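Local coordinates for glycosyl hydrolases family 2, sugar binding domain protein (Bacteroides uniformis str. 3978 T3 ii, PDB 6D1P) that probably hydrolyses O-glycosidic bonds as a glycoside hydrolase family 2 beta-glucuronidase from a human gut bacterium, at residues A[177-189]-A[581-595]. Sequence-based numbering, arbitrary orientation.
With K (potassium ion), chain K.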
loop_
_atom_site.group_PDB
_atom_site.type_symbol
_atom_site.label_atom_id
_atom_site.label_comp_id
_atom_site.label_asym_id
_atom_site.label_seq_id
_atom_site.Cartn_x
_atom_site.Cartn_y
_atom_site.Cartn_z
ATOM N N ILE A 177 -0.117 4.883 22.693
ATOM C CA ILE A 177 -1.544 4.653 22.927
ATOM C C ILE A 177 -2.287 5.349 21.795
ATOM O O ILE A 177 -1.783 6.359 21.275
ATOM C CB ILE A 177 -2.003 5.160 24.310
ATOM C CG1 ILE A 177 -1.663 6.636 24.522
ATOM C CG2 ILE A 177 -1.403 4.334 25.448
ATOM C CD1 ILE A 177 -2.426 7.240 25.702
ATOM N N PRO A 178 -3.465 4.847 21.353
ATOM C CA PRO A 178 -4.129 3.631 21.837
ATOM C C PRO A 178 -3.540 2.364 21.268
ATOM O O PRO A 178 -2.781 2.399 20.314
ATOM C CB PRO A 178 -5.558 3.791 21.323
ATOM C CG PRO A 178 -5.351 4.467 19.987
ATOM C CD PRO A 178 -4.244 5.481 20.270
ATOM N N SER A 179 -3.961 1.239 21.816
ATOM C CA SER A 179 -3.463 -0.051 21.387
ATOM C C SER A 179 -4.104 -0.484 20.089
ATOM O O SER A 179 -5.309 -0.290 19.867
ATOM C CB SER A 179 -3.754 -1.105 22.444
ATOM O OG SER A 179 -3.749 -2.384 21.858
ATOM N N ASP A 180 -3.309 -1.167 19.260
ATOM C CA ASP A 180 -3.908 -1.718 18.051
ATOM C C ASP A 180 -4.869 -2.865 18.341
ATOM O O ASP A 180 -5.490 -3.389 17.412
ATOM C CB ASP A 180 -2.820 -2.181 17.078
ATOM C CG ASP A 180 -2.252 -1.030 16.248
ATOM O OD1 ASP A 180 -2.973 -0.508 15.362
ATOM O OD2 ASP A 180 -1.094 -0.642 16.496
ATOM N N MET A 181 -4.999 -3.298 19.587
ATOM C CA MET A 181 -6.092 -4.202 19.906
ATOM C C MET A 181 -7.443 -3.490 19.971
ATOM O O MET A 181 -8.471 -4.166 20.071
ATOM C CB MET A 181 -5.785 -4.920 21.215
ATOM C CG MET A 181 -4.443 -5.656 21.189
ATOM S SD MET A 181 -4.118 -6.614 22.676
ATOM C CE MET A 181 -5.330 -7.925 22.473
ATOM N N SER A 182 -7.461 -2.156 19.885
ATOM C CA SER A 182 -8.696 -1.386 19.949
ATOM C C SER A 182 -9.624 -1.730 18.794
ATOM O O SER A 182 -9.182 -2.070 17.690
ATOM C CB SER A 182 -8.396 0.112 19.920
ATOM O OG SER A 182 -7.734 0.523 21.105
ATOM N N ASP A 183 -10.926 -1.601 19.058
ATOM C CA ASP A 183 -11.984 -1.846 18.078
ATOM C C ASP A 183 -12.298 -0.605 17.226
ATOM O O ASP A 183 -13.461 -0.277 16.950
ATOM C CB ASP A 183 -13.211 -2.364 18.820
ATOM C CG ASP A 183 -14.301 -2.884 17.893
ATOM O OD1 ASP A 183 -13.995 -3.562 16.891
ATOM O OD2 ASP A 183 -15.494 -2.630 18.206
ATOM N N PHE A 184 -11.264 0.114 16.799
ATOM C CA PHE A 184 -11.395 1.211 15.844
ATOM C C PHE A 184 -10.060 1.362 15.130
ATOM O O PHE A 184 -9.043 0.806 15.561
ATOM C CB PHE A 184 -11.834 2.516 16.538
ATOM C CG PHE A 184 -10.866 3.018 17.584
ATOM C CD1 PHE A 184 -10.931 2.557 18.901
ATOM C CD2 PHE A 184 -9.922 3.978 17.269
ATOM C CE1 PHE A 184 -10.053 3.032 19.886
ATOM C CE2 PHE A 184 -9.029 4.461 18.244
ATOM C CZ PHE A 184 -9.104 3.980 19.560
ATOM N N ASN A 185 -10.066 2.090 14.007
ATOM C CA ASN A 185 -8.818 2.312 13.270
ATOM C C ASN A 185 -8.011 3.404 13.950
ATOM O O ASN A 185 -8.579 4.391 14.429
ATOM C CB ASN A 185 -9.064 2.716 11.816
ATOM C CG ASN A 185 -9.829 1.665 11.026
ATOM O OD1 ASN A 185 -11.007 1.862 10.686
ATOM N ND2 ASN A 185 -9.160 0.565 10.697
ATOM N N LEU A 186 -6.687 3.208 14.016
ATOM C CA LEU A 186 -5.733 4.270 14.342
ATOM C C LEU A 186 -5.428 4.973 13.028
ATOM O O LEU A 186 -4.470 4.638 12.318
ATOM C CB LEU A 186 -4.468 3.724 14.996
ATOM C CG LEU A 186 -4.428 3.432 16.508
ATOM C CD1 LEU A 186 -5.571 2.532 16.970
ATOM C CD2 LEU A 186 -3.072 2.814 16.915
ATOM N N TYR A 187 -6.257 5.966 12.715
ATOM C CA TYR A 187 -6.228 6.635 11.425
ATOM C C TYR A 187 -4.944 7.440 11.230
ATOM O O TYR A 187 -4.338 7.927 12.179
ATOM C CB TYR A 187 -7.444 7.552 11.304
ATOM C CG TYR A 187 -8.714 6.851 10.891
ATOM C CD1 TYR A 187 -8.738 6.044 9.761
ATOM C CD2 TYR A 187 -9.889 6.987 11.633
ATOM C CE1 TYR A 187 -9.897 5.407 9.358
ATOM C CE2 TYR A 187 -11.073 6.348 11.240
ATOM C CZ TYR A 187 -11.060 5.550 10.097
ATOM O OH TYR A 187 -12.201 4.901 9.664
ATOM N N GLY A 188 -4.549 7.597 9.972
ATOM C CA GLY A 188 -3.374 8.379 9.622
ATOM C C GLY A 188 -3.739 9.610 8.810
ATOM O O GLY A 188 -4.727 9.616 8.072
ATOM N N GLY A 189 -2.927 10.662 8.959
ATOM C CA GLY A 189 -2.968 11.826 8.095
ATOM C C GLY A 189 -3.465 13.074 8.811
ATOM O O GLY A 189 -3.695 13.089 10.022
ATOM N N PHE A 581 -19.376 2.313 12.213
ATOM C CA PHE A 581 -18.052 2.873 11.998
ATOM C C PHE A 581 -17.089 1.748 11.661
ATOM O O PHE A 581 -17.344 0.575 11.948
ATOM C CB PHE A 581 -17.574 3.647 13.228
ATOM C CG PHE A 581 -17.256 2.762 14.390
ATOM C CD1 PHE A 581 -18.253 2.384 15.275
ATOM C CD2 PHE A 581 -15.955 2.268 14.579
ATOM C CE1 PHE A 581 -17.971 1.551 16.341
ATOM C CE2 PHE A 581 -15.670 1.437 15.634
ATOM C CZ PHE A 581 -16.676 1.081 16.536
ATOM N N SER A 582 -15.978 2.113 11.031
ATOM C CA SER A 582 -15.018 1.108 10.598
ATOM C C SER A 582 -14.144 0.635 11.756
ATOM O O SER A 582 -13.695 1.430 12.592
ATOM C CB SER A 582 -14.119 1.659 9.504
ATOM O OG SER A 582 -13.126 0.697 9.142
ATOM N N THR A 583 -13.887 -0.672 11.789
ATOM C CA THR A 583 -12.987 -1.242 12.753
ATOM C C THR A 583 -12.113 -2.271 12.058
ATOM O O THR A 583 -12.608 -3.030 11.211
ATOM C CB THR A 583 -13.730 -1.907 13.912
ATOM O OG1 THR A 583 -12.788 -2.654 14.686
ATOM C CG2 THR A 583 -14.808 -2.836 13.389
ATOM N N PRO A 584 -10.820 -2.326 12.390
ATOM C CA PRO A 584 -9.937 -3.282 11.711
ATOM C C PRO A 584 -10.154 -4.699 12.179
ATOM O O PRO A 584 -9.639 -5.627 11.543
ATOM C CB PRO A 584 -8.525 -2.787 12.073
ATOM C CG PRO A 584 -8.714 -2.106 13.405
ATOM C CD PRO A 584 -10.104 -1.524 13.398
ATOM N N LEU A 585 -10.912 -4.884 13.266
ATOM C CA LEU A 585 -10.993 -6.155 13.970
ATOM C C LEU A 585 -12.040 -7.098 13.410
ATOM O O LEU A 585 -12.040 -8.277 13.767
ATOM C CB LEU A 585 -11.301 -5.915 15.448
ATOM C CG LEU A 585 -10.338 -5.026 16.221
ATOM C CD1 LEU A 585 -10.674 -5.141 17.672
ATOM C CD2 LEU A 585 -8.859 -5.407 15.944
ATOM N N ARG A 586 -12.935 -6.626 12.555
ATOM C CA ARG A 586 -14.062 -7.429 12.097
ATOM C C ARG A 586 -14.019 -7.611 10.580
ATOM O O ARG A 586 -14.884 -7.084 9.862
ATOM C CB ARG A 586 -15.374 -6.775 12.528
ATOM C CG ARG A 586 -15.513 -6.552 14.035
ATOM C CD ARG A 586 -16.166 -7.720 14.751
ATOM N NE ARG A 586 -15.340 -8.926 14.739
ATOM C CZ ARG A 586 -14.408 -9.209 15.654
ATOM N NH1 ARG A 586 -14.184 -8.375 16.659
ATOM N NH2 ARG A 586 -13.691 -10.329 15.565
ATOM N N PRO A 587 -13.055 -8.386 10.060
ATOM C CA PRO A 587 -13.034 -8.639 8.606
ATOM C C PRO A 587 -14.284 -9.329 8.091
ATOM O O PRO A 587 -14.652 -9.153 6.925
ATOM C CB PRO A 587 -11.792 -9.526 8.427
ATOM C CG PRO A 587 -11.643 -10.200 9.762
ATOM C CD PRO A 587 -11.963 -9.106 10.740
ATOM N N ASP A 588 -14.973 -10.093 8.929
ATOM C CA ASP A 588 -16.053 -10.943 8.461
ATOM C C ASP A 588 -17.431 -10.443 8.878
ATOM O O ASP A 588 -18.398 -11.198 8.750
ATOM C CB ASP A 588 -15.847 -12.376 8.965
ATOM C CG ASP A 588 -14.513 -12.988 8.501
ATOM O OD1 ASP A 588 -14.238 -12.957 7.279
ATOM O OD2 ASP A 588 -13.744 -13.489 9.368
ATOM N N ASN A 589 -17.550 -9.211 9.385
ATOM C CA ASN A 589 -18.868 -8.692 9.733
ATOM C C ASN A 589 -19.738 -8.619 8.481
ATOM O O ASN A 589 -19.218 -8.506 7.365
ATOM C CB ASN A 589 -18.775 -7.305 10.361
ATOM C CG ASN A 589 -18.763 -7.356 11.873
ATOM O OD1 ASN A 589 -18.641 -8.427 12.459
ATOM N ND2 ASN A 589 -18.884 -6.195 12.513
ATOM N N PRO A 590 -21.060 -8.694 8.633
ATOM C CA PRO A 590 -21.938 -8.581 7.453
ATOM C C PRO A 590 -21.572 -7.434 6.519
ATOM O O PRO A 590 -21.684 -7.581 5.301
ATOM C CB PRO A 590 -23.329 -8.394 8.085
ATOM C CG PRO A 590 -23.234 -9.079 9.382
ATOM C CD PRO A 590 -21.827 -8.865 9.882
ATOM N N ILE A 591 -21.151 -6.290 7.047
ATOM C CA ILE A 591 -20.387 -5.314 6.278
ATOM C C ILE A 591 -18.931 -5.423 6.729
ATOM O O ILE A 591 -18.622 -5.076 7.884
ATOM C CB ILE A 591 -20.933 -3.892 6.441
ATOM C CG1 ILE A 591 -22.358 -3.820 5.866
ATOM C CG2 ILE A 591 -20.029 -2.903 5.679
ATOM C CD1 ILE A 591 -23.015 -2.470 6.018
ATOM N N PRO A 592 -18.031 -5.943 5.899
ATOM C CA PRO A 592 -16.664 -6.210 6.361
ATOM C C PRO A 592 -16.022 -4.968 6.955
ATOM O O PRO A 592 -16.207 -3.852 6.463
ATOM C CB PRO A 592 -15.957 -6.670 5.087
ATOM C CG PRO A 592 -17.051 -7.310 4.280
ATOM C CD PRO A 592 -18.256 -6.442 4.530
ATOM N N TYR A 593 -15.325 -5.155 8.070
ATOM C CA TYR A 593 -14.600 -4.072 8.729
ATOM C C TYR A 593 -15.507 -2.921 9.211
ATOM O O TYR A 593 -15.030 -1.791 9.434
ATOM C CB TYR A 593 -13.497 -3.538 7.808
ATOM C CG TYR A 593 -12.425 -4.564 7.479
ATOM C CD1 TYR A 593 -11.544 -5.009 8.468
ATOM C CD2 TYR A 593 -12.282 -5.079 6.185
ATOM C CE1 TYR A 593 -10.539 -5.942 8.187
ATOM C CE2 TYR A 593 -11.269 -6.025 5.885
ATOM C CZ TYR A 593 -10.404 -6.443 6.904
ATOM O OH TYR A 593 -9.408 -7.357 6.650
ATOM N N VAL A 594 -16.802 -3.159 9.408
ATOM C CA VAL A 594 -17.685 -2.139 9.968
ATOM C C VAL A 594 -18.303 -2.679 11.250
ATOM O O VAL A 594 -18.862 -3.781 11.270
ATOM C CB VAL A 594 -18.755 -1.678 8.969
ATOM C CG1 VAL A 594 -19.773 -0.743 9.662
ATOM C CG2 VAL A 594 -18.082 -0.930 7.853
ATOM N N ASN A 595 -18.126 -1.943 12.332
ATOM C CA ASN A 595 -18.869 -2.216 13.556
ATOM C C ASN A 595 -20.294 -1.728 13.322
ATOM O O ASN A 595 -20.512 -0.536 13.094
ATOM C CB ASN A 595 -18.178 -1.515 14.719
ATOM C CG ASN A 595 -18.857 -1.764 16.061
ATOM O OD1 ASN A 595 -20.070 -1.578 16.223
ATOM N ND2 ASN A 595 -18.060 -2.182 17.041
HETATM K K K K . -0.471 1.505 19.589
HETATM O O HOH W 1 -0.451 -1.642 20.082
HETATM O O HOH W 2 0.042 1.430 17.012
HETATM O O HOH W 3 -14.428 -6.066 18.138
HETATM O O HOH W 4 -12.261 3.641 12.979
#
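Asp183 reaches from the loop 177-189 to segment 581-595 and makes two direct hydrogen bonds across the contact. Its CB lies 3.9 Å from Leu585 CD1. Asp183 CG is nearest to Thr583 OG1, at 3.6 Å. With CG anti to the backbone N (chi1 -170°), the carboxylate extends between Thr583 and Asn595. Asp183 OD1 accepts from Thr583 OG1 at 2.7 Å, and the hydroxyl comes from above the carboxylate plane. A water also bridges OD1 to Arg586 NH1 through weak bonds. Asp183 OD2 accepts from Asn595 ND2 at 2.9 Å on its syn side. That bond is bent, at 130°, and the carboxylate and amide planes stand 49° apart. Replacing Asp183 by an alanine is likely to leave Thr583 OG1 and Asn595 ND2 without the carboxylate oxygens that accept from them.

Thr583 OG1 also accepts from Leu585 N in an ST turn, which fixes the hydroxyl that meets Asp183. Leu585 CD1 packs on the backbone of the 177-189 loop, 3.4 Å from Ser182 O. The carbonyl O of Asp183 meets the edge of the Phe581 ring, 3.1 Å from CE2. Pro584 CD lies 3.4 Å from Phe184 O. One water links Asn185 N to Ser582 O. Tyr187 OH bonds to Asp333, a ligand of a bound sodium ion. Arg586 NH2 bonds to Gly56 O of the second subunit.

Pro178 O binds potassium at the far end of the loop. The arrangement is a buried interdomain contact of a family 2 glycoside hydrolase, joining a sugar-binding-domain loop to the TIM-barrel segment that carries the small antiparallel pair 581-582 and 594-595.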